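Local coordinates for kallistatin (Homo sapiens, PDB 6F4V), which inhibits the serine protease tissue kallikrein as a secreted serpin, forming a stable equimolar complex with the enzyme upon cleavage at its reactive site, at residues A10-S22 against R241-M253. Residues are numbered along the deposited sequence; the frame is centred on the assembly and turned at random.
Sequences ADFAFRFYYLIAS and REIEEVLTPEMLM. With EDO (1,2-ethanediol), chain F.
Two neighbouring tyrosines, Y17 and Y18, tie the N-terminal helix of the serpin fold to the type I turn E244-L247 between helices 240-244 and 249-258. Y17 OH donates to E244 OE2 at 2.5 Å, on its anti side, with ring and carboxylate planes 69° apart. Y18 OH gives a 2.7 Å bond to E245 OE1, on the syn side but tilted well out of the carboxylate plane. Both tyrosines carry CG anti to the backbone N, near 180°, and this shared torsion sends the two side chains off the helix in strongly diverging directions, so the hydroxyls reach different glutamates. R241 joins both acids in a salt-bridge network: NH1 comes to E244 OE1 from above the carboxylate plane, at 3.1 Å, while NH2 makes a weak hydrogen bond to E245 OE2. A water extends the polar half by donating to both A21 O and E244 OE1, and the methyl of A21 lies against the E244 carboxylate.

Toward the start of the helix the contact turns apolar. F14 fits against the turn and the first residues of helix 249-258: T248 C lies over one face, offset toward the rim, L252 CD2 approaches the edge, and CE1 comes within 3.6 Å of L247 CG. P249 packs its CD on F14 CD2 and its CG near A10 CB, 3.9 Å away. A second water bridges the backbone oxygens F14 O and L247 O, donating to both, and T248 OG1 caps helix 249-258 by accepting from M251 N at 2.9 Å.

Buried E244 thus has both oxygens engaged: OE2 takes the Y17 hydroxyl and a salt bridge from a basic side chain of another chain, OE1 takes R241 and water. These donors should stabilise its negative charge and hold the carboxylate against rotation.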
ATOM      1  N   ALA A  10       1.311   8.198  -6.765  1.00 20.44           N
ATOM      2  CA  ALA A  10       0.394   7.414  -7.595  1.00 20.36           C
ATOM      3  C   ALA A  10       1.143   6.703  -8.726  1.00 20.89           C
ATOM      4  O   ALA A  10       0.847   5.557  -9.034  1.00 20.09           O
ATOM      5  CB  ALA A  10      -0.715   8.284  -8.148  1.00 20.80           C
ATOM      6  N   ASP A  11       2.106   7.392  -9.333  1.00 21.57           N
ATOM      7  CA  ASP A  11       2.953   6.804 -10.379  1.00 22.85           C
ATOM      8  C   ASP A  11       3.651   5.592  -9.841  1.00 21.89           C
ATOM      9  O   ASP A  11       3.667   4.565 -10.492  1.00 21.81           O
ATOM     10  CB  ASP A  11       3.966   7.852 -10.900  1.00 25.37           C
ATOM     11  CG  ASP A  11       5.049   7.264 -11.824  1.00 28.68           C
ATOM     12  OD1 ASP A  11       4.689   6.956 -12.963  1.00 31.10           O
ATOM     13  OD2 ASP A  11       6.243   7.104 -11.405  1.00 30.79           O
ATOM     14  N   PHE A  12       4.282   5.717  -8.669  1.00 21.27           N
ATOM     15  CA  PHE A  12       4.942   4.573  -8.060  1.00 20.86           C
ATOM     16  C   PHE A  12       3.972   3.425  -7.801  1.00 20.95           C
ATOM     17  O   PHE A  12       4.283   2.258  -8.109  1.00 19.91           O
ATOM     18  CB  PHE A  12       5.638   4.956  -6.768  1.00 21.48           C
ATOM     19  CG  PHE A  12       6.317   3.815  -6.113  1.00 21.81           C
ATOM     20  CD1 PHE A  12       7.496   3.306  -6.646  1.00 22.56           C
ATOM     21  CD2 PHE A  12       5.764   3.192  -5.021  1.00 22.52           C
ATOM     22  CE1 PHE A  12       8.126   2.211  -6.083  1.00 22.81           C
ATOM     23  CE2 PHE A  12       6.399   2.091  -4.445  1.00 23.71           C
ATOM     24  CZ  PHE A  12       7.602   1.614  -4.972  1.00 23.75           C
ATOM     25  N   ALA A  13       2.806   3.764  -7.219  1.00 19.85           N
ATOM     26  CA  ALA A  13       1.769   2.745  -6.928  1.00 19.72           C
ATOM     27  C   ALA A  13       1.455   1.862  -8.110  1.00 19.79           C
ATOM     28  O   ALA A  13       1.510   0.616  -8.021  1.00 19.89           O
ATOM     29  CB  ALA A  13       0.502   3.389  -6.439  1.00 19.17           C
ATOM     30  N   PHE A  14       1.178   2.504  -9.237  1.00 20.49           N
ATOM     31  CA  PHE A  14       0.793   1.771 -10.435  1.00 21.06           C
ATOM     32  C   PHE A  14       1.962   1.089 -11.169  1.00 21.54           C
ATOM     33  O   PHE A  14       1.765   0.041 -11.776  1.00 20.93           O
ATOM     34  CB  PHE A  14      -0.094   2.624 -11.336  1.00 21.54           C
ATOM     35  CG  PHE A  14      -1.459   2.875 -10.720  1.00 22.18           C
ATOM     36  CD1 PHE A  14      -2.396   1.849 -10.643  1.00 22.70           C
ATOM     37  CD2 PHE A  14      -1.783   4.105 -10.157  1.00 22.50           C
ATOM     38  CE1 PHE A  14      -3.639   2.044 -10.035  1.00 22.41           C
ATOM     39  CE2 PHE A  14      -3.026   4.298  -9.530  1.00 22.94           C
ATOM     40  CZ  PHE A  14      -3.955   3.278  -9.491  1.00 22.85           C
ATOM     41  N   ARG A  15       3.165   1.643 -11.054  1.00 21.72           N
ATOM     42  CA  ARG A  15       4.371   0.968 -11.561  1.00 22.53           C
ATOM     43  C   ARG A  15       4.637  -0.319 -10.787  1.00 22.16           C
ATOM     44  O   ARG A  15       4.955  -1.365 -11.396  1.00 21.29           O
ATOM     45  CB  ARG A  15       5.599   1.888 -11.525  1.00 23.56           C
ATOM     46  CG  ARG A  15       5.691   2.851 -12.720  1.00 24.77           C
ATOM     47  CD  ARG A  15       7.064   3.497 -12.824  1.00 26.78           C
ATOM     48  NE  ARG A  15       7.263   4.432 -11.747  1.00 26.59           N
ATOM     49  CZ  ARG A  15       8.190   4.381 -10.787  1.00 26.27           C
ATOM     50  NH1 ARG A  15       9.142   3.454 -10.737  1.00 26.87           N
ATOM     51  NH2 ARG A  15       8.169   5.336  -9.865  1.00 25.73           N
ATOM     52  N   PHE A  16       4.510  -0.255  -9.449  1.00 21.75           N
ATOM     53  CA  PHE A  16       4.737  -1.425  -8.611  1.00 21.67           C
ATOM     54  C   PHE A  16       3.705  -2.507  -8.935  1.00 21.53           C
ATOM     55  O   PHE A  16       4.054  -3.675  -9.129  1.00 20.96           O
ATOM     56  CB  PHE A  16       4.725  -1.068  -7.122  1.00 21.95           C
ATOM     57  CG  PHE A  16       5.178  -2.181  -6.222  1.00 22.40           C
ATOM     58  CD1 PHE A  16       4.284  -3.161  -5.777  1.00 23.21           C
ATOM     59  CD2 PHE A  16       6.476  -2.238  -5.781  1.00 23.73           C
ATOM     60  CE1 PHE A  16       4.696  -4.188  -4.959  1.00 23.84           C
ATOM     61  CE2 PHE A  16       6.900  -3.266  -4.938  1.00 23.99           C
ATOM     62  CZ  PHE A  16       6.006  -4.243  -4.518  1.00 23.55           C
ATOM     63  N   TYR A  17       2.444  -2.115  -8.981  1.00 21.64           N
ATOM     64  CA  TYR A  17       1.345  -3.044  -9.314  1.00 21.56           C
ATOM     65  C   TYR A  17       1.651  -3.727 -10.653  1.00 22.15           C
ATOM     66  O   TYR A  17       1.539  -4.951 -10.803  1.00 22.36           O
ATOM     67  CB  TYR A  17      -0.017  -2.335  -9.345  1.00 21.30           C
ATOM     68  CG  TYR A  17      -1.088  -3.331  -9.658  1.00 21.41           C
ATOM     69  CD1 TYR A  17      -1.632  -4.114  -8.678  1.00 21.47           C
ATOM     70  CD2 TYR A  17      -1.419  -3.616 -10.976  1.00 21.81           C
ATOM     71  CE1 TYR A  17      -2.545  -5.124  -8.985  1.00 22.43           C
ATOM     72  CE2 TYR A  17      -2.293  -4.646 -11.318  1.00 21.86           C
ATOM     73  CZ  TYR A  17      -2.866  -5.395 -10.326  1.00 22.85           C
ATOM     74  OH  TYR A  17      -3.726  -6.442 -10.683  1.00 24.22           O
ATOM     75  N   TYR A  18       1.964  -2.921 -11.645  1.00 23.34           N
ATOM     76  CA  TYR A  18       2.159  -3.465 -12.995  1.00 24.82           C
ATOM     77  C   TYR A  18       3.263  -4.529 -13.029  1.00 24.85           C
ATOM     78  O   TYR A  18       3.116  -5.559 -13.679  1.00 24.76           O
ATOM     79  CB  TYR A  18       2.476  -2.372 -13.979  1.00 26.33           C
ATOM     80  CG  TYR A  18       2.547  -2.887 -15.405  1.00 29.23           C
ATOM     81  CD1 TYR A  18       1.386  -2.994 -16.174  1.00 30.16           C
ATOM     82  CD2 TYR A  18       3.757  -3.270 -15.977  1.00 31.11           C
ATOM     83  CE1 TYR A  18       1.437  -3.452 -17.486  1.00 33.17           C
ATOM     84  CE2 TYR A  18       3.817  -3.735 -17.302  1.00 32.50           C
ATOM     85  CZ  TYR A  18       2.650  -3.813 -18.045  1.00 33.73           C
ATOM     86  OH  TYR A  18       2.643  -4.268 -19.359  1.00 35.47           O
ATOM     87  N   LEU A  19       4.353  -4.268 -12.327  1.00 25.15           N
ATOM     88  CA  LEU A  19       5.493  -5.205 -12.262  1.00 26.25           C
ATOM     89  C   LEU A  19       5.046  -6.527 -11.621  1.00 26.04           C
ATOM     90  O   LEU A  19       5.281  -7.606 -12.180  1.00 27.11           O
ATOM     91  CB  LEU A  19       6.666  -4.585 -11.494  1.00 27.03           C
ATOM     92  CG  LEU A  19       7.927  -5.477 -11.285  1.00 28.86           C
ATOM     93  CD1 LEU A  19       9.138  -4.662 -10.907  1.00 30.93           C
ATOM     94  CD2 LEU A  19       7.766  -6.486 -10.177  1.00 30.73           C
ATOM     95  N   ILE A  20       4.337  -6.452 -10.492  1.00 25.07           N
ATOM     96  CA  ILE A  20       3.889  -7.659  -9.800  1.00 26.03           C
ATOM     97  C   ILE A  20       2.917  -8.445 -10.670  1.00 25.82           C
ATOM     98  O   ILE A  20       3.024  -9.669 -10.804  1.00 27.62           O
ATOM     99  CB  ILE A  20       3.154  -7.360  -8.451  1.00 26.88           C
ATOM    100  CG1 ILE A  20       4.040  -6.536  -7.507  1.00 27.46           C
ATOM    101  CG2 ILE A  20       2.728  -8.657  -7.754  1.00 27.35           C
ATOM    102  CD1 ILE A  20       5.371  -7.156  -7.167  1.00 28.51           C
ATOM    103  N   ALA A  21       1.963  -7.744 -11.241  1.00 25.28           N
ATOM    104  CA  ALA A  21       0.918  -8.378 -12.056  1.00 25.83           C
ATOM    105  C   ALA A  21       1.489  -9.037 -13.303  1.00 28.46           C
ATOM    106  O   ALA A  21       0.983 -10.050 -13.766  1.00 28.47           O
ATOM    107  CB  ALA A  21      -0.133  -7.368 -12.450  1.00 25.12           C
ATOM    108  N   SER A  22       2.529  -8.430 -13.858  1.00 29.42           N
ATOM    109  CA  SER A  22       3.121  -8.974 -15.069  1.00 31.96           C
ATOM    110  C   SER A  22       4.112 -10.106 -14.747  1.00 32.42           C
ATOM    111  O   SER A  22       4.205 -11.059 -15.524  1.00 33.07           O
ATOM    112  CB  SER A  22       3.656  -7.827 -15.919  1.00 33.06           C
ATOM    113  OG  SER A  22       4.761  -7.318 -15.319  1.00 36.91           O
ATOM    114  N   ARG A 241      -6.098  -8.817 -17.925  1.00 30.90           N
ATOM    115  CA  ARG A 241      -4.854  -8.260 -18.469  1.00 32.71           C
ATOM    116  C   ARG A 241      -5.049  -6.979 -19.250  1.00 30.07           C
ATOM    117  O   ARG A 241      -4.204  -6.072 -19.150  1.00 27.93           O
ATOM    118  CB  ARG A 241      -4.050  -9.265 -19.329  1.00 37.71           C
ATOM    119  CG  ARG A 241      -3.123 -10.170 -18.528  1.00 42.25           C
ATOM    120  CD  ARG A 241      -2.127  -9.405 -17.658  1.00 44.99           C
ATOM    121  NE  ARG A 241      -1.124  -8.637 -18.405  1.00 48.84           N
ATOM    122  CZ  ARG A 241      -0.329  -7.695 -17.882  1.00 50.15           C
ATOM    123  NH1 ARG A 241      -0.435  -7.337 -16.604  1.00 47.90           N
ATOM    124  NH2 ARG A 241       0.572  -7.092 -18.658  1.00 51.32           N
ATOM    125  N   GLU A 242      -6.138  -6.889 -20.006  1.00 29.34           N
ATOM    126  CA  GLU A 242      -6.420  -5.685 -20.792  1.00 30.86           C
ATOM    127  C   GLU A 242      -6.597  -4.431 -19.908  1.00 28.19           C
ATOM    128  O   GLU A 242      -6.174  -3.302 -20.249  1.00 28.14           O
ATOM    129  CB  GLU A 242      -7.677  -5.855 -21.648  1.00 35.12           C
ATOM    130  CG  GLU A 242      -7.576  -7.028 -22.626  1.00 40.86           C
ATOM    131  CD  GLU A 242      -8.413  -6.858 -23.891  1.00 45.49           C
ATOM    132  OE1 GLU A 242      -8.236  -7.714 -24.798  1.00 53.61           O
ATOM    133  OE2 GLU A 242      -9.213  -5.882 -24.010  1.00 48.24           O
ATOM    134  N   ILE A 243      -7.207  -4.629 -18.750  1.00 26.70           N
ATOM    135  CA  ILE A 243      -7.391  -3.524 -17.829  1.00 25.08           C
ATOM    136  C   ILE A 243      -6.081  -3.187 -17.128  1.00 25.26           C
ATOM    137  O   ILE A 243      -5.721  -2.002 -16.964  1.00 24.55           O
ATOM    138  CB  ILE A 243      -8.507  -3.853 -16.819  1.00 25.00           C
ATOM    139  CG1 ILE A 243      -9.838  -4.149 -17.541  1.00 25.42           C
ATOM    140  CG2 ILE A 243      -8.657  -2.728 -15.839  1.00 23.80           C
ATOM    141  CD1 ILE A 243     -10.286  -3.089 -18.512  1.00 26.20           C
ATOM    142  N   GLU A 244      -5.326  -4.217 -16.760  1.00 25.26           N
ATOM    143  CA  GLU A 244      -4.024  -3.985 -16.120  1.00 25.54           C
ATOM    144  C   GLU A 244      -3.079  -3.169 -17.013  1.00 25.73           C
ATOM    145  O   GLU A 244      -2.324  -2.322 -16.509  1.00 24.61           O
ATOM    146  CB  GLU A 244      -3.396  -5.316 -15.699  1.00 25.98           C
ATOM    147  CG  GLU A 244      -4.118  -5.972 -14.528  1.00 25.79           C
ATOM    148  CD  GLU A 244      -3.502  -7.295 -14.093  1.00 27.24           C
ATOM    149  OE1 GLU A 244      -2.939  -8.001 -14.940  1.00 28.99           O
ATOM    150  OE2 GLU A 244      -3.588  -7.664 -12.912  1.00 26.76           O
ATOM    151  N   GLU A 245      -3.157  -3.377 -18.341  1.00 27.82           N
ATOM    152  CA  GLU A 245      -2.307  -2.643 -19.308  1.00 29.42           C
ATOM    153  C   GLU A 245      -2.584  -1.162 -19.322  1.00 29.21           C
ATOM    154  O   GLU A 245      -1.724  -0.410 -19.714  1.00 29.50           O
ATOM    155  CB  GLU A 245      -2.459  -3.130 -20.749  1.00 32.08           C
ATOM    156  CG  GLU A 245      -1.981  -4.537 -21.004  1.00 34.68           C
ATOM    157  CD  GLU A 245      -0.483  -4.731 -21.005  1.00 37.66           C
ATOM    158  OE1 GLU A 245       0.339  -3.814 -20.742  1.00 37.99           O
ATOM    159  OE2 GLU A 245      -0.139  -5.891 -21.307  1.00 43.57           O
ATOM    160  N   VAL A 246      -3.769  -0.744 -18.882  1.00 27.07           N
ATOM    161  CA  VAL A 246      -4.130   0.664 -18.871  1.00 27.47           C
ATOM    162  C   VAL A 246      -4.348   1.215 -17.452  1.00 25.82           C
ATOM    163  O   VAL A 246      -4.865   2.336 -17.299  1.00 26.37           O
ATOM    164  CB  VAL A 246      -5.374   0.935 -19.771  1.00 27.93           C
ATOM    165  CG1 VAL A 246      -5.056   0.600 -21.235  1.00 30.47           C
ATOM    166  CG2 VAL A 246      -6.616   0.203 -19.291  1.00 28.42           C
ATOM    167  N   LEU A 247      -3.965   0.444 -16.424  1.00 25.05           N
ATOM    168  CA  LEU A 247      -4.193   0.870 -15.044  1.00 24.34           C
ATOM    169  C   LEU A 247      -3.095   1.883 -14.619  1.00 24.36           C
ATOM    170  O   LEU A 247      -1.971   1.498 -14.226  1.00 24.80           O
ATOM    171  CB  LEU A 247      -4.230  -0.338 -14.138  1.00 24.54           C
ATOM    172  CG  LEU A 247      -4.789  -0.081 -12.749  1.00 24.10           C
ATOM    173  CD1 LEU A 247      -6.290   0.168 -12.743  1.00 24.12           C
ATOM    174  CD2 LEU A 247      -4.444  -1.260 -11.856  1.00 24.75           C
ATOM    175  N   THR A 248      -3.423   3.169 -14.748  1.00 23.72           N
ATOM    176  CA  THR A 248      -2.495   4.254 -14.512  1.00 23.95           C
ATOM    177  C   THR A 248      -3.153   5.290 -13.612  1.00 23.24           C
ATOM    178  O   THR A 248      -4.367   5.298 -13.458  1.00 23.93           O
ATOM    179  CB  THR A 248      -2.165   4.987 -15.833  1.00 24.86           C
ATOM    180  OG1 THR A 248      -3.392   5.492 -16.386  1.00 23.86           O
ATOM    181  CG2 THR A 248      -1.486   4.058 -16.830  1.00 26.12           C
ATOM    182  N   PRO A 249      -2.360   6.214 -13.060  1.00 24.11           N
ATOM    183  CA  PRO A 249      -2.992   7.330 -12.319  1.00 24.65           C
ATOM    184  C   PRO A 249      -3.994   8.100 -13.163  1.00 24.79           C
ATOM    185  O   PRO A 249      -5.072   8.433 -12.668  1.00 25.05           O
ATOM    186  CB  PRO A 249      -1.809   8.218 -11.938  1.00 24.83           C
ATOM    187  CG  PRO A 249      -0.662   7.294 -11.910  1.00 24.74           C
ATOM    188  CD  PRO A 249      -0.899   6.313 -13.038  1.00 24.23           C
ATOM    189  N   GLU A 250      -3.681   8.284 -14.449  1.00 24.93           N
ATOM    190  CA  GLU A 250      -4.569   8.992 -15.361  1.00 26.45           C
ATOM    191  C   GLU A 250      -5.889   8.249 -15.555  1.00 24.90           C
ATOM    192  O   GLU A 250      -6.943   8.868 -15.597  1.00 24.54           O
ATOM    193  CB  GLU A 250      -3.883   9.259 -16.724  1.00 28.64           C
ATOM    194  CG  GLU A 250      -2.678  10.187 -16.621  1.00 31.34           C
ATOM    195  CD  GLU A 250      -1.428   9.568 -15.980  1.00 32.91           C
ATOM    196  OE1 GLU A 250      -1.265   8.318 -15.957  1.00 32.38           O
ATOM    197  OE2 GLU A 250      -0.577  10.360 -15.501  1.00 36.61           O
ATOM    198  N   MET A 251      -5.847   6.920 -15.625  1.00 24.30           N
ATOM    199  CA  MET A 251      -7.069   6.149 -15.758  1.00 24.61           C
ATOM    200  C   MET A 251      -7.911   6.222 -14.468  1.00 23.89           C
ATOM    201  O   MET A 251      -9.138   6.373 -14.541  1.00 22.85           O
ATOM    202  CB  MET A 251      -6.773   4.700 -16.100  1.00 25.41           C
ATOM    203  CG  MET A 251      -7.969   3.867 -16.495  1.00 27.37           C
ATOM    204  SD  MET A 251      -8.876   4.565 -17.880  1.00 30.88           S
ATOM    205  CE  MET A 251      -7.710   4.344 -19.212  1.00 30.19           C
ATOM    206  N   LEU A 252      -7.255   6.128 -13.308  1.00 23.85           N
ATOM    207  CA  LEU A 252      -7.980   6.243 -12.035  1.00 24.40           C
ATOM    208  C   LEU A 252      -8.707   7.599 -11.969  1.00 25.40           C
ATOM    209  O   LEU A 252      -9.869   7.660 -11.590  1.00 24.82           O
ATOM    210  CB  LEU A 252      -7.025   6.090 -10.854  1.00 25.27           C
ATOM    211  CG  LEU A 252      -7.715   6.066  -9.480  1.00 26.59           C
ATOM    212  CD1 LEU A 252      -8.579   4.808  -9.344  1.00 28.00           C
ATOM    213  CD2 LEU A 252      -6.654   6.172  -8.399  1.00 27.89           C
ATOM    214  N   MET A 253      -8.028   8.662 -12.394  1.00 26.18           N
ATOM    215  CA  MET A 253      -8.642   9.996 -12.410  1.00 28.52           C
ATOM    216  C   MET A 253      -9.756  10.132 -13.405  1.00 26.71           C
ATOM    217  O   MET A 253     -10.749  10.790 -13.117  1.00 25.98           O
ATOM    218  CB  MET A 253      -7.596  11.094 -12.573  1.00 32.90           C
ATOM    219  CG  MET A 253      -6.802  11.272 -11.261  1.00 37.53           C
ATOM    220  SD  MET A 253      -7.820  11.697  -9.802  0.74 44.95           S
ATOM    221  CE  MET A 253      -7.886  10.168  -8.878  1.00 42.39           C
TER
HETATM  222  C1  EDO F 403       0.959   0.040 -17.712  1.00 63.35           C
HETATM  223  O1  EDO F 403       1.077   1.229 -18.493  1.00 62.45           O
HETATM  224  C2  EDO F 403       0.051   0.322 -16.523  1.00 61.72           C
HETATM  225  O2  EDO F 403       0.813   0.940 -15.486  1.00 59.65           O
HETATM  226  O   HOH W   1      -0.751  -0.626 -12.857  1.00 27.30           O
HETATM  227  O   HOH W   2      -1.676 -10.271 -14.267  1.00 32.57           O